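Local coordinates for DUF5642 domain-containing protein (Mycobacterium smegmatis, PDB 4TMD), which is of unknown function, is probably a secreted or membrane-anchored lipoprotein, and belongs to a family of the Mog1p/PsbP clan, at residues Phe55-Phe61 against Val92-Pro97; Leu65-Ala71 against Met84-Glu90; Arg127-Arg133 against Glu147-Ala153; Val160-Ala164 against Ala182-Leu186. One frame throughout, in Å; residues are numbered along the deposited sequence.

Interaction 1: Phe55-Phe61 against Val92-Pro97; sequences FAEGQQF and VPLSDP
The side-chain amide of Q59 reads the backbone of residues 93-95 with both ends. Its OE1 accepts the backbone N-H of S95 at 2.9 Å in an almost straight bond (175°), and its NE2 donates to P93 O at 3.0 Å, with the acceptor lying in the amide plane. The same NE2 also donates to Q60 O, so three bonds fix the rotation of the amide. CG stands anti to the backbone N (chi1 -180°) and the chain bends at chi2, which turns the amide across to the 92-97 chain. Two waters extend the grip: one donates to Q59 OE1 and S95 O, the other to Q60 O and P93 O. V92 CG1 packs 3.6 Å from Q59 NE2, while its CG2 meets the F61 ring 4.1 Å from CD2. At the other end P97 lies over one face of the F55 ring, its CA 4.0 Å from the ring centroid in a CH-pi contact, and S95 OG sits in plane at the ring edge. Beneath, L94 and D96 touch V129 of strand 127-137. This is a helix end and its loop clasped to a second loop by a glutamine that mimics backbone pairing, laid across one face of the antiparallel sheet.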
loop_
_atom_site.group_PDB
_atom_site.type_symbol
_atom_site.label_atom_id
_atom_site.label_comp_id
_atom_site.label_asym_id
_atom_site.label_seq_id
_atom_site.Cartn_x
_atom_site.Cartn_y
_atom_site.Cartn_z
ATOM N N PHE A 55 -13.285 2.460 -6.371
ATOM C CA PHE A 55 -12.512 2.334 -5.147
ATOM C C PHE A 55 -12.020 0.901 -4.909
ATOM O O PHE A 55 -11.079 0.687 -4.144
ATOM C CB PHE A 55 -13.328 2.858 -3.973
ATOM C CG PHE A 55 -13.616 4.334 -4.073
ATOM C CD1 PHE A 55 -12.568 5.257 -4.063
ATOM C CD2 PHE A 55 -14.919 4.802 -4.195
ATOM C CE1 PHE A 55 -12.816 6.609 -4.171
ATOM C CE2 PHE A 55 -15.179 6.169 -4.295
ATOM C CZ PHE A 55 -14.127 7.070 -4.280
ATOM N N ALA A 56 -12.627 -0.069 -5.593
ATOM C CA ALA A 56 -12.172 -1.453 -5.539
ATOM C C ALA A 56 -10.762 -1.609 -6.091
ATOM O O ALA A 56 -10.015 -2.493 -5.664
ATOM C CB ALA A 56 -13.140 -2.363 -6.302
ATOM N N GLU A 57 -10.402 -0.740 -7.036
ATOM C CA GLU A 57 -9.091 -0.761 -7.677
ATOM C C GLU A 57 -7.969 -0.269 -6.752
ATOM O O GLU A 57 -6.791 -0.544 -6.995
ATOM C CB GLU A 57 -9.115 0.097 -8.953
ATOM C CG GLU A 57 -10.312 -0.179 -9.876
ATOM C CD GLU A 57 -10.301 0.676 -11.140
ATOM O OE1 GLU A 57 -9.485 1.625 -11.225
ATOM O OE2 GLU A 57 -11.114 0.394 -12.049
ATOM N N GLY A 58 -8.336 0.459 -5.700
ATOM C CA GLY A 58 -7.360 0.966 -4.755
ATOM C C GLY A 58 -6.537 2.073 -5.386
ATOM O O GLY A 58 -6.854 2.539 -6.480
ATOM N N GLN A 59 -5.463 2.473 -4.711
ATOM C CA GLN A 59 -4.692 3.638 -5.124
ATOM C C GLN A 59 -4.043 3.462 -6.492
ATOM O O GLN A 59 -3.172 2.607 -6.684
ATOM C CB GLN A 59 -3.613 3.962 -4.098
ATOM C CG GLN A 59 -2.784 5.180 -4.489
ATOM C CD GLN A 59 -3.626 6.449 -4.546
ATOM O OE1 GLN A 59 -4.343 6.783 -3.592
ATOM N NE2 GLN A 59 -3.556 7.155 -5.671
ATOM N N GLN A 60 -4.459 4.303 -7.433
ATOM C CA GLN A 60 -3.936 4.249 -8.792
ATOM C C GLN A 60 -2.834 5.273 -9.060
ATOM O O GLN A 60 -2.787 6.339 -8.451
ATOM C CB GLN A 60 -5.079 4.450 -9.795
ATOM C CG GLN A 60 -6.093 3.317 -9.794
ATOM C CD GLN A 60 -5.448 1.967 -10.077
ATOM O OE1 GLN A 60 -4.844 1.763 -11.133
ATOM N NE2 GLN A 60 -5.559 1.045 -9.124
ATOM N N PHE A 61 -1.945 4.929 -9.983
ATOM C CA PHE A 61 -0.951 5.861 -10.484
ATOM C C PHE A 61 -1.124 5.998 -11.992
ATOM O O PHE A 61 -0.755 5.087 -12.741
ATOM C CB PHE A 61 0.461 5.392 -10.141
ATOM C CG PHE A 61 0.748 5.368 -8.669
ATOM C CD1 PHE A 61 0.236 4.363 -7.863
ATOM C CD2 PHE A 61 1.530 6.353 -8.089
ATOM C CE1 PHE A 61 0.495 4.344 -6.512
ATOM C CE2 PHE A 61 1.799 6.337 -6.738
ATOM C CZ PHE A 61 1.281 5.333 -5.947
ATOM N N VAL A 92 -0.181 12.900 -6.921
ATOM C CA VAL A 92 -1.074 11.817 -7.324
ATOM C C VAL A 92 -2.433 12.038 -6.695
ATOM O O VAL A 92 -2.523 12.276 -5.489
ATOM C CB VAL A 92 -0.534 10.439 -6.893
ATOM C CG1 VAL A 92 -1.346 9.326 -7.532
ATOM C CG2 VAL A 92 0.923 10.300 -7.272
ATOM N N PRO A 93 -3.501 11.995 -7.505
ATOM C CA PRO A 93 -4.833 12.101 -6.900
ATOM C C PRO A 93 -5.061 10.960 -5.897
ATOM O O PRO A 93 -4.875 9.787 -6.228
ATOM C CB PRO A 93 -5.781 11.991 -8.102
ATOM C CG PRO A 93 -4.942 12.386 -9.291
ATOM C CD PRO A 93 -3.556 11.903 -8.975
ATOM N N LEU A 94 -5.431 11.308 -4.676
ATOM C CA LEU A 94 -5.568 10.320 -3.613
ATOM C C LEU A 94 -6.895 9.566 -3.673
ATOM O O LEU A 94 -7.956 10.172 -3.760
ATOM C CB LEU A 94 -5.432 11.000 -2.256
ATOM C CG LEU A 94 -5.501 10.086 -1.034
ATOM C CD1 LEU A 94 -4.206 9.317 -0.872
ATOM C CD2 LEU A 94 -5.820 10.902 0.219
ATOM N N SER A 95 -6.838 8.241 -3.612
ATOM C CA SER A 95 -8.060 7.450 -3.509
ATOM C C SER A 95 -8.576 7.533 -2.081
ATOM O O SER A 95 -7.896 7.109 -1.149
ATOM C CB SER A 95 -7.810 5.995 -3.919
ATOM O OG SER A 95 -8.944 5.190 -3.633
ATOM N N ASP A 96 -9.771 8.087 -1.903
ATOM C CA ASP A 96 -10.275 8.382 -0.563
ATOM C C ASP A 96 -11.798 8.204 -0.462
ATOM O O ASP A 96 -12.556 9.180 -0.465
ATOM C CB ASP A 96 -9.876 9.814 -0.165
ATOM C CG ASP A 96 -10.046 10.081 1.318
ATOM O OD1 ASP A 96 -10.282 9.113 2.076
ATOM O OD2 ASP A 96 -9.940 11.255 1.728
ATOM N N PRO A 97 -12.250 6.949 -0.346
ATOM C CA PRO A 97 -13.677 6.611 -0.300
ATOM C C PRO A 97 -14.447 7.308 0.830
ATOM O O PRO A 97 -13.951 7.358 1.961
ATOM C CB PRO A 97 -13.668 5.092 -0.060
ATOM C CG PRO A 97 -12.317 4.628 -0.420
ATOM C CD PRO A 97 -11.397 5.772 -0.111
HETATM O O HOH W 1 -5.265 5.867 -1.045
HETATM O O HOH W 2 -4.849 8.351 -8.695
#

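Interaction 2: Leu65-Ala71 against Met84-Glu90; sequences LQGNMAA and MAVETSE
Strands 67-71 and 84-88 pair through backbone bonds in antiparallel register, and the pairs N68-E87 and A70-A85 are the hydrogen-bonded ones. Each gives two N-H...O bonds; the shortest runs from A85 N to A70 O, 2.8 Å long and close to straight at 175°. Beyond G67 the pairing is carried on by S89 N, which donates to Q66 O at 2.9 Å. CA-H...O contacts fill the gaps, among them M69 CA to A85 O at 3.2 Å. G67 faces T88 in a non-hydrogen-bonded pair, CA to CA 4.1 Å, where the two backbones come close together.

Apolar contacts lie on the face that carries M69, A71, M84, V86 and T88. M69 CB rests 4.1 Å from V86 CG2, and A71 CB sits 3.9 Å from M84 CG; the two methionine chains then lead away from the opposite strand, toward L36 of helix 33-36. At the open end L65 straddles the turn-off of the second strand: CD1 touches T88 CG2 at 3.7 Å, and CD2 reaches the side chain of E90. T88 holds OG1 between its backbone N and carbonyl carbon (chi1 45°), from where it donates to E90 O and leaves CG2 for the leucine. This is a beta hairpin, here with flanking strands 22-30 and 158-166 in the antiparallel sheet.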
loop_
_atom_site.group_PDB
_atom_site.type_symbol
_atom_site.label_atom_id
_atom_site.label_comp_id
_atom_site.label_asym_id
_atom_site.label_seq_id
_atom_site.Cartn_x
_atom_site.Cartn_y
_atom_site.Cartn_z
ATOM N N LEU A 65 2.298 10.006 -15.266
ATOM C CA LEU A 65 3.142 10.533 -14.194
ATOM C C LEU A 65 4.627 10.282 -14.410
ATOM O O LEU A 65 5.046 9.184 -14.782
ATOM C CB LEU A 65 2.753 9.918 -12.848
ATOM C CG LEU A 65 1.628 10.498 -11.995
ATOM C CD1 LEU A 65 1.605 9.744 -10.681
ATOM C CD2 LEU A 65 1.794 11.987 -11.757
ATOM N N GLN A 66 5.430 11.298 -14.141
ATOM C CA GLN A 66 6.861 11.091 -14.059
ATOM C C GLN A 66 7.281 11.166 -12.598
ATOM O O GLN A 66 6.676 11.886 -11.795
ATOM C CB GLN A 66 7.600 12.119 -14.899
ATOM C CG GLN A 66 6.922 12.371 -16.227
ATOM C CD GLN A 66 7.727 13.287 -17.112
ATOM O OE1 GLN A 66 8.858 12.962 -17.492
ATOM N NE2 GLN A 66 7.156 14.449 -17.442
ATOM N N GLY A 67 8.306 10.404 -12.248
ATOM C CA GLY A 67 8.801 10.414 -10.889
ATOM C C GLY A 67 9.697 9.235 -10.570
ATOM O O GLY A 67 10.009 8.411 -11.430
ATOM N N ASN A 68 10.098 9.164 -9.307
ATOM C CA ASN A 68 11.012 8.148 -8.825
ATOM C C ASN A 68 10.411 7.445 -7.610
ATOM O O ASN A 68 9.527 7.990 -6.945
ATOM C CB ASN A 68 12.361 8.775 -8.475
ATOM C CG ASN A 68 13.048 9.394 -9.684
ATOM O OD1 ASN A 68 13.124 8.778 -10.744
ATOM N ND2 ASN A 68 13.539 10.617 -9.532
ATOM N N MET A 69 10.897 6.234 -7.340
ATOM C CA MET A 69 10.459 5.430 -6.203
ATOM C C MET A 69 11.659 4.770 -5.559
ATOM O O MET A 69 12.649 4.484 -6.222
ATOM C CB MET A 69 9.457 4.360 -6.645
ATOM C CG MET A 69 10.014 3.518 -7.762
ATOM S SD MET A 69 9.306 1.877 -7.925
ATOM C CE MET A 69 7.709 2.213 -8.593
ATOM N N ALA A 70 11.566 4.550 -4.257
ATOM C CA ALA A 70 12.529 3.761 -3.504
ATOM C C ALA A 70 11.732 2.927 -2.522
ATOM O O ALA A 70 10.647 3.334 -2.112
ATOM C CB ALA A 70 13.535 4.660 -2.764
ATOM N N ALA A 71 12.261 1.785 -2.108
ATOM C CA ALA A 71 11.510 0.948 -1.193
ATOM C C ALA A 71 12.388 0.218 -0.184
ATOM O O ALA A 71 13.587 0.011 -0.397
ATOM C CB ALA A 71 10.667 -0.044 -1.970
ATOM N N MET A 84 7.138 1.757 0.379
ATOM C CA MET A 84 7.521 2.449 -0.850
ATOM C C MET A 84 7.347 3.959 -0.711
ATOM O O MET A 84 6.320 4.421 -0.218
ATOM C CB MET A 84 6.690 1.957 -2.046
ATOM C CG MET A 84 6.835 0.475 -2.342
ATOM S SD MET A 84 5.784 -0.095 -3.705
ATOM C CE MET A 84 4.143 0.029 -3.004
ATOM N N ALA A 85 8.367 4.706 -1.128
ATOM C CA ALA A 85 8.316 6.169 -1.150
ATOM C C ALA A 85 8.411 6.636 -2.589
ATOM O O ALA A 85 9.315 6.222 -3.319
ATOM C CB ALA A 85 9.449 6.787 -0.311
ATOM N N VAL A 86 7.480 7.503 -2.975
ATOM C CA VAL A 86 7.364 7.998 -4.343
ATOM C C VAL A 86 7.391 9.522 -4.375
ATOM O O VAL A 86 6.775 10.167 -3.525
ATOM C CB VAL A 86 6.052 7.518 -4.994
ATOM C CG1 VAL A 86 5.848 8.162 -6.367
ATOM C CG2 VAL A 86 6.032 6.011 -5.103
ATOM N N GLU A 87 8.118 10.089 -5.335
ATOM C CA GLU A 87 8.050 11.531 -5.607
ATOM C C GLU A 87 7.704 11.708 -7.073
ATOM O O GLU A 87 8.377 11.131 -7.921
ATOM C CB GLU A 87 9.374 12.221 -5.276
ATOM C CG GLU A 87 9.323 13.732 -5.416
ATOM C CD GLU A 87 10.664 14.413 -5.165
ATOM O OE1 GLU A 87 10.797 15.604 -5.519
ATOM O OE2 GLU A 87 11.580 13.773 -4.606
ATOM N N THR A 88 6.652 12.476 -7.368
ATOM C CA THR A 88 6.197 12.685 -8.746
ATOM C C THR A 88 6.203 14.164 -9.170
ATOM O O THR A 88 6.261 15.057 -8.338
ATOM C CB THR A 88 4.782 12.134 -8.948
ATOM O OG1 THR A 88 3.953 12.537 -7.852
ATOM C CG2 THR A 88 4.815 10.622 -9.003
ATOM N N SER A 89 6.120 14.415 -10.470
ATOM C CA SER A 89 6.233 15.782 -10.975
ATOM C C SER A 89 4.981 16.595 -10.657
ATOM O O SER A 89 5.004 17.825 -10.710
ATOM C CB SER A 89 6.481 15.783 -12.476
ATOM O OG SER A 89 5.328 15.308 -13.137
ATOM N N GLU A 90 3.882 15.906 -10.352
ATOM C CA GLU A 90 2.729 16.555 -9.737
ATOM C C GLU A 90 2.073 15.583 -8.761
ATOM O O GLU A 90 2.365 14.389 -8.795
ATOM C CB GLU A 90 1.739 17.051 -10.799
ATOM C CG GLU A 90 1.224 16.023 -11.756
ATOM C CD GLU A 90 0.466 16.662 -12.919
ATOM O OE1 GLU A 90 -0.161 17.726 -12.718
ATOM O OE2 GLU A 90 0.508 16.111 -14.040
#

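Interaction 3: Arg127-Arg133 against Glu147-Ala153; sequences RTVGTHR and ELYNYVA
The hairpin of strands 127-137 and 145-155 carries a histidine, H132, bonded at its NE2 to a carboxylate and stacked by one face on a tyrosine ring of the partner strand. H132 NE2 donates to E147 OE1 at 2.6 Å; the bond is bent (139°) and reaches the oxygen on its anti side, 25° out of the carboxylate plane. The extended E147 chain, with CG anti to the backbone N, carries the carboxylate to the imidazole. Y149 covers one face of the H132 ring in an offset stack, centroids 4.0 Å apart and planes only 6° from parallel, with its hydroxyl above the rim. L148 O meets the ring edge at CD2, 3.3 Å away. Bond and stack together restrict the tilt of the imidazole.

The backbones form a regular antiparallel pair within the central part of the sheet, strands 111-118 and 158-166 bordering it. The pairs V129-V152, T131-N150 and R133-L148 are hydrogen-bonded, two bonds each, as in T131 N to N150 O at 2.8 Å. In between, G130 gives the Y151 ring room to lie beside its CA, 3.7 Å from CD1. A water donates to both V129 O and N150 O.

On the face opposite H132, R133 runs alongside L148, CD to CD1 3.7 Å, and its CD also approaches N150 ND2. The guanidinium continues to A56 O, to which NH1 donates, while N150 OD1 is hydrogen-bonded to T163 OG1.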
loop_
_atom_site.group_PDB
_atom_site.type_symbol
_atom_site.label_atom_id
_atom_site.label_comp_id
_atom_site.label_asym_id
_atom_site.label_seq_id
_atom_site.Cartn_x
_atom_site.Cartn_y
_atom_site.Cartn_z
ATOM N N ARG A 127 -2.486 13.480 4.126
ATOM C CA ARG A 127 -3.735 12.735 4.139
ATOM C C ARG A 127 -3.364 11.268 4.153
ATOM O O ARG A 127 -2.443 10.851 3.445
ATOM C CB ARG A 127 -4.613 13.065 2.925
ATOM C CG ARG A 127 -5.356 14.404 3.016
ATOM C CD ARG A 127 -5.992 14.731 1.676
ATOM N NE ARG A 127 -4.960 14.836 0.645
ATOM C CZ ARG A 127 -5.177 14.772 -0.667
ATOM N NH1 ARG A 127 -6.409 14.591 -1.146
ATOM N NH2 ARG A 127 -4.147 14.886 -1.499
ATOM N N THR A 128 -4.059 10.492 4.966
ATOM C CA THR A 128 -3.787 9.067 5.026
ATOM C C THR A 128 -5.052 8.257 4.819
ATOM O O THR A 128 -6.144 8.633 5.261
ATOM C CB THR A 128 -3.136 8.674 6.355
ATOM O OG1 THR A 128 -3.999 9.052 7.430
ATOM C CG2 THR A 128 -1.784 9.376 6.523
ATOM N N VAL A 129 -4.888 7.137 4.136
ATOM C CA VAL A 129 -5.996 6.240 3.820
ATOM C C VAL A 129 -5.515 4.808 4.044
ATOM O O VAL A 129 -4.414 4.456 3.618
ATOM C CB VAL A 129 -6.476 6.407 2.362
ATOM C CG1 VAL A 129 -7.621 5.418 2.064
ATOM C CG2 VAL A 129 -6.919 7.841 2.097
ATOM N N GLY A 130 -6.309 3.990 4.724
ATOM C CA GLY A 130 -5.933 2.596 4.935
ATOM C C GLY A 130 -6.971 1.701 4.291
ATOM O O GLY A 130 -8.151 2.030 4.349
ATOM N N THR A 131 -6.563 0.611 3.635
ATOM C CA THR A 131 -7.568 -0.354 3.182
ATOM C C THR A 131 -7.137 -1.784 3.446
ATOM O O THR A 131 -5.963 -2.077 3.679
ATOM C CB THR A 131 -7.921 -0.233 1.655
ATOM O OG1 THR A 131 -6.745 -0.393 0.854
ATOM C CG2 THR A 131 -8.583 1.106 1.332
ATOM N N HIS A 132 -8.132 -2.661 3.417
ATOM C CA HIS A 132 -7.953 -4.082 3.607
ATOM C C HIS A 132 -8.556 -4.764 2.386
ATOM O O HIS A 132 -9.757 -4.659 2.132
ATOM C CB HIS A 132 -8.639 -4.525 4.892
ATOM C CG HIS A 132 -8.518 -5.987 5.186
ATOM N ND1 HIS A 132 -9.389 -6.646 6.033
ATOM C CD2 HIS A 132 -7.615 -6.913 4.787
ATOM C CE1 HIS A 132 -9.036 -7.912 6.127
ATOM N NE2 HIS A 132 -7.961 -8.105 5.384
ATOM N N ARG A 133 -7.714 -5.415 1.606
ATOM C CA ARG A 133 -8.158 -6.150 0.434
ATOM C C ARG A 133 -8.175 -7.650 0.737
ATOM O O ARG A 133 -7.168 -8.216 1.175
ATOM C CB ARG A 133 -7.245 -5.857 -0.761
ATOM C CG ARG A 133 -7.042 -4.359 -1.042
ATOM C CD ARG A 133 -6.080 -4.091 -2.230
ATOM N NE ARG A 133 -6.617 -4.601 -3.491
ATOM C CZ ARG A 133 -7.500 -3.953 -4.251
ATOM N NH1 ARG A 133 -7.949 -2.751 -3.895
ATOM N NH2 ARG A 133 -7.930 -4.508 -5.373
ATOM N N GLU A 147 -4.740 -11.905 0.816
ATOM C CA GLU A 147 -5.129 -10.803 1.685
ATOM C C GLU A 147 -4.001 -9.782 1.859
ATOM O O GLU A 147 -2.837 -10.164 1.935
ATOM C CB GLU A 147 -5.557 -11.372 3.038
ATOM C CG GLU A 147 -5.921 -10.364 4.085
ATOM C CD GLU A 147 -6.435 -11.027 5.349
ATOM O OE1 GLU A 147 -6.920 -10.319 6.247
ATOM O OE2 GLU A 147 -6.357 -12.268 5.442
ATOM N N LEU A 148 -4.345 -8.492 1.905
ATOM C CA LEU A 148 -3.350 -7.473 2.265
ATOM C C LEU A 148 -3.964 -6.229 2.893
ATOM O O LEU A 148 -5.167 -5.968 2.762
ATOM C CB LEU A 148 -2.507 -7.079 1.039
ATOM C CG LEU A 148 -3.098 -6.369 -0.184
ATOM C CD1 LEU A 148 -3.274 -4.883 0.055
ATOM C CD2 LEU A 148 -2.226 -6.593 -1.411
ATOM N N TYR A 149 -3.116 -5.483 3.592
ATOM C CA TYR A 149 -3.439 -4.158 4.078
ATOM C C TYR A 149 -2.559 -3.148 3.351
ATOM O O TYR A 149 -1.386 -3.421 3.076
ATOM C CB TYR A 149 -3.247 -4.067 5.585
ATOM C CG TYR A 149 -4.271 -4.839 6.368
ATOM C CD1 TYR A 149 -5.364 -4.195 6.930
ATOM C CD2 TYR A 149 -4.158 -6.221 6.552
ATOM C CE1 TYR A 149 -6.304 -4.892 7.658
ATOM C CE2 TYR A 149 -5.110 -6.928 7.290
ATOM C CZ TYR A 149 -6.176 -6.253 7.833
ATOM O OH TYR A 149 -7.130 -6.925 8.571
ATOM N N ASN A 150 -3.158 -2.009 3.005
ATOM C CA ASN A 150 -2.503 -0.919 2.291
ATOM C C ASN A 150 -2.657 0.348 3.105
ATOM O O ASN A 150 -3.771 0.673 3.506
ATOM C CB ASN A 150 -3.150 -0.678 0.923
ATOM C CG ASN A 150 -2.395 -1.303 -0.205
ATOM O OD1 ASN A 150 -1.164 -1.301 -0.225
ATOM N ND2 ASN A 150 -3.126 -1.837 -1.174
ATOM N N TYR A 151 -1.576 1.083 3.319
ATOM C CA TYR A 151 -1.693 2.378 3.981
ATOM C C TYR A 151 -0.968 3.372 3.112
ATOM O O TYR A 151 0.170 3.152 2.709
ATOM C CB TYR A 151 -1.127 2.355 5.403
ATOM C CG TYR A 151 -1.838 1.339 6.260
ATOM C CD1 TYR A 151 -2.963 1.694 6.991
ATOM C CD2 TYR A 151 -1.410 0.012 6.307
ATOM C CE1 TYR A 151 -3.643 0.757 7.754
ATOM C CE2 TYR A 151 -2.086 -0.933 7.078
ATOM C CZ TYR A 151 -3.192 -0.553 7.796
ATOM O OH TYR A 151 -3.871 -1.482 8.560
ATOM N N VAL A 152 -1.656 4.461 2.811
ATOM C CA VAL A 152 -1.156 5.463 1.899
ATOM C C VAL A 152 -1.068 6.808 2.602
ATOM O O VAL A 152 -2.035 7.219 3.244
ATOM C CB VAL A 152 -2.097 5.593 0.683
ATOM C CG1 VAL A 152 -1.693 6.797 -0.192
ATOM C CG2 VAL A 152 -2.106 4.315 -0.116
ATOM N N ALA A 153 0.071 7.487 2.482
ATOM C CA ALA A 153 0.179 8.862 2.968
ATOM C C ALA A 153 0.551 9.780 1.826
ATOM O O ALA A 153 1.509 9.518 1.109
ATOM C CB ALA A 153 1.205 8.973 4.085
HETATM O O HOH W 3 -5.014 2.390 1.373
#

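Interaction 4: Val160-Ala164 against Ala182-Leu186; sequences VIVTA and ARELL
V162 has the most surface buried by the contact, its two methyls set into the surface of helix 182-186. CG1, anti to the backbone N (chi1 174°), comes down on the start of the segment and meets A182 O at 3.7 Å and A182 CB at 4.0 Å. CG2 points further along the helix instead, to the L185-L186 junction: it lies 3.7 Å from L186 CA and also touches the CB atoms of L185 and L186. One valine thereby bridges a full helical turn, from A182 to L186, whose backbones are themselves joined by the helical bond from L186 N to A182 O.

L186 reaches back to the strand by its end. Its CG stands anti to the backbone N (chi1 178°), and CD1 arrives over V160, 3.7 Å from V160 O and 3.9 Å from V160 CG1. V160 also touches A189 and V190, one turn further along the same helix.

A182 contributes a small methyl that serves two partners. Besides V162, its CB meets A164 CB at 3.9 Å. No hydrogen bond crosses the contact; every touching residue is buried, and the side chains that meet are all apolar, though two methyls also rest on backbone carbonyl oxygens.

Strand and helix run almost antiparallel, their axes 8.3 Å apart at an angle of 162°. V160, V162 and A164, every second residue, face the helix, while Y151 and F81 from the flanking strands widen the seat. This is an alpha+beta arrangement in which helix 179-194 packs on one face of an antiparallel sheet.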
loop_
_atom_site.group_PDB
_atom_site.type_symbol
_atom_site.label_atom_id
_atom_site.label_comp_id
_atom_site.label_asym_id
_atom_site.label_seq_id
_atom_site.Cartn_x
_atom_site.Cartn_y
_atom_site.Cartn_z
ATOM N N VAL A 160 3.657 7.923 0.167
ATOM C CA VAL A 160 4.308 6.803 0.825
ATOM C C VAL A 160 3.283 5.704 0.975
ATOM O O VAL A 160 2.161 5.957 1.406
ATOM C CB VAL A 160 4.889 7.187 2.205
ATOM C CG1 VAL A 160 5.392 5.942 2.936
ATOM C CG2 VAL A 160 6.007 8.225 2.048
ATOM N N ILE A 161 3.653 4.493 0.585
ATOM C CA ILE A 161 2.729 3.377 0.636
ATOM C C ILE A 161 3.317 2.212 1.424
ATOM O O ILE A 161 4.388 1.700 1.084
ATOM C CB ILE A 161 2.362 2.869 -0.769
ATOM C CG1 ILE A 161 1.925 4.028 -1.667
ATOM C CG2 ILE A 161 1.277 1.808 -0.665
ATOM C CD1 ILE A 161 1.484 3.565 -3.025
ATOM N N VAL A 162 2.618 1.808 2.476
ATOM C CA VAL A 162 2.999 0.609 3.207
ATOM C C VAL A 162 2.006 -0.484 2.842
ATOM O O VAL A 162 0.786 -0.295 2.932
ATOM C CB VAL A 162 3.038 0.845 4.743
ATOM C CG1 VAL A 162 3.291 -0.485 5.505
ATOM C CG2 VAL A 162 4.118 1.885 5.085
ATOM N N THR A 163 2.532 -1.615 2.390
ATOM C CA THR A 163 1.709 -2.785 2.106
ATOM C C THR A 163 2.118 -3.913 3.041
ATOM O O THR A 163 3.305 -4.222 3.158
ATOM C CB THR A 163 1.852 -3.240 0.646
ATOM O OG1 THR A 163 1.522 -2.146 -0.226
ATOM C CG2 THR A 163 0.910 -4.409 0.370
ATOM N N ALA A 164 1.146 -4.501 3.730
ATOM C CA ALA A 164 1.414 -5.612 4.644
ATOM C C ALA A 164 0.547 -6.806 4.267
ATOM O O ALA A 164 -0.657 -6.650 4.096
ATOM C CB ALA A 164 1.146 -5.206 6.076
ATOM N N ALA A 182 2.371 -2.088 10.569
ATOM C CA ALA A 182 2.199 -1.421 9.276
ATOM C C ALA A 182 1.899 0.063 9.474
ATOM O O ALA A 182 2.480 0.900 8.809
ATOM C CB ALA A 182 1.078 -2.078 8.461
ATOM N N ARG A 183 0.971 0.392 10.366
ATOM C CA ARG A 183 0.611 1.799 10.556
ATOM C C ARG A 183 1.789 2.592 11.134
ATOM O O ARG A 183 2.032 3.738 10.750
ATOM C CB ARG A 183 -0.629 1.931 11.451
ATOM C CG ARG A 183 -1.928 1.398 10.798
ATOM C CD ARG A 183 -3.159 1.742 11.623
ATOM N NE ARG A 183 -3.037 1.285 13.007
ATOM C CZ ARG A 183 -3.499 0.124 13.464
ATOM N NH1 ARG A 183 -4.132 -0.713 12.652
ATOM N NH2 ARG A 183 -3.326 -0.205 14.740
ATOM N N GLU A 184 2.544 1.985 12.042
ATOM C CA GLU A 184 3.729 2.674 12.569
ATOM C C GLU A 184 4.804 2.835 11.512
ATOM O O GLU A 184 5.491 3.868 11.462
ATOM C CB GLU A 184 4.281 1.936 13.791
ATOM C CG GLU A 184 3.261 1.927 14.927
ATOM C CD GLU A 184 3.651 1.050 16.094
ATOM O OE1 GLU A 184 4.716 0.391 16.031
ATOM O OE2 GLU A 184 2.875 1.024 17.074
ATOM N N LEU A 185 4.958 1.836 10.641
ATOM C CA LEU A 185 5.887 1.995 9.524
ATOM C C LEU A 185 5.509 3.193 8.639
ATOM O O LEU A 185 6.388 3.868 8.112
ATOM C CB LEU A 185 5.942 0.726 8.660
ATOM C CG LEU A 185 6.751 -0.443 9.232
ATOM C CD1 LEU A 185 6.555 -1.666 8.345
ATOM C CD2 LEU A 185 8.233 -0.078 9.303
ATOM N N LEU A 186 4.211 3.439 8.455
ATOM C CA LEU A 186 3.792 4.556 7.611
ATOM C C LEU A 186 4.208 5.890 8.233
ATOM O O LEU A 186 4.774 6.751 7.567
ATOM C CB LEU A 186 2.287 4.537 7.383
ATOM C CG LEU A 186 1.785 5.718 6.549
ATOM C CD1 LEU A 186 2.170 5.551 5.078
ATOM C CD2 LEU A 186 0.266 5.896 6.718
#

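Overall arrangement
Interactions 2, 3 and 4 all use one antiparallel sheet. Interactions 2 and 3 are hairpins along its order, and strand 158-166 of interaction 4 lies between them, bonded to strand 79-88 through M84 O and I161 N and to strand 145-155 through Y151 N and V162 O. Interactions 3 and 4 have centres about 8 Å apart; the centres of 2 and 3 lie about 18 Å apart, and these two contacts do not touch. Along the chain, interaction 2 falls between the two segments of interaction 1, followed by 3 and then 4. Residues 55-61 and 92-97 lie on one face and helix 179-194 on the other, giving one domain with central strands packed on both sides.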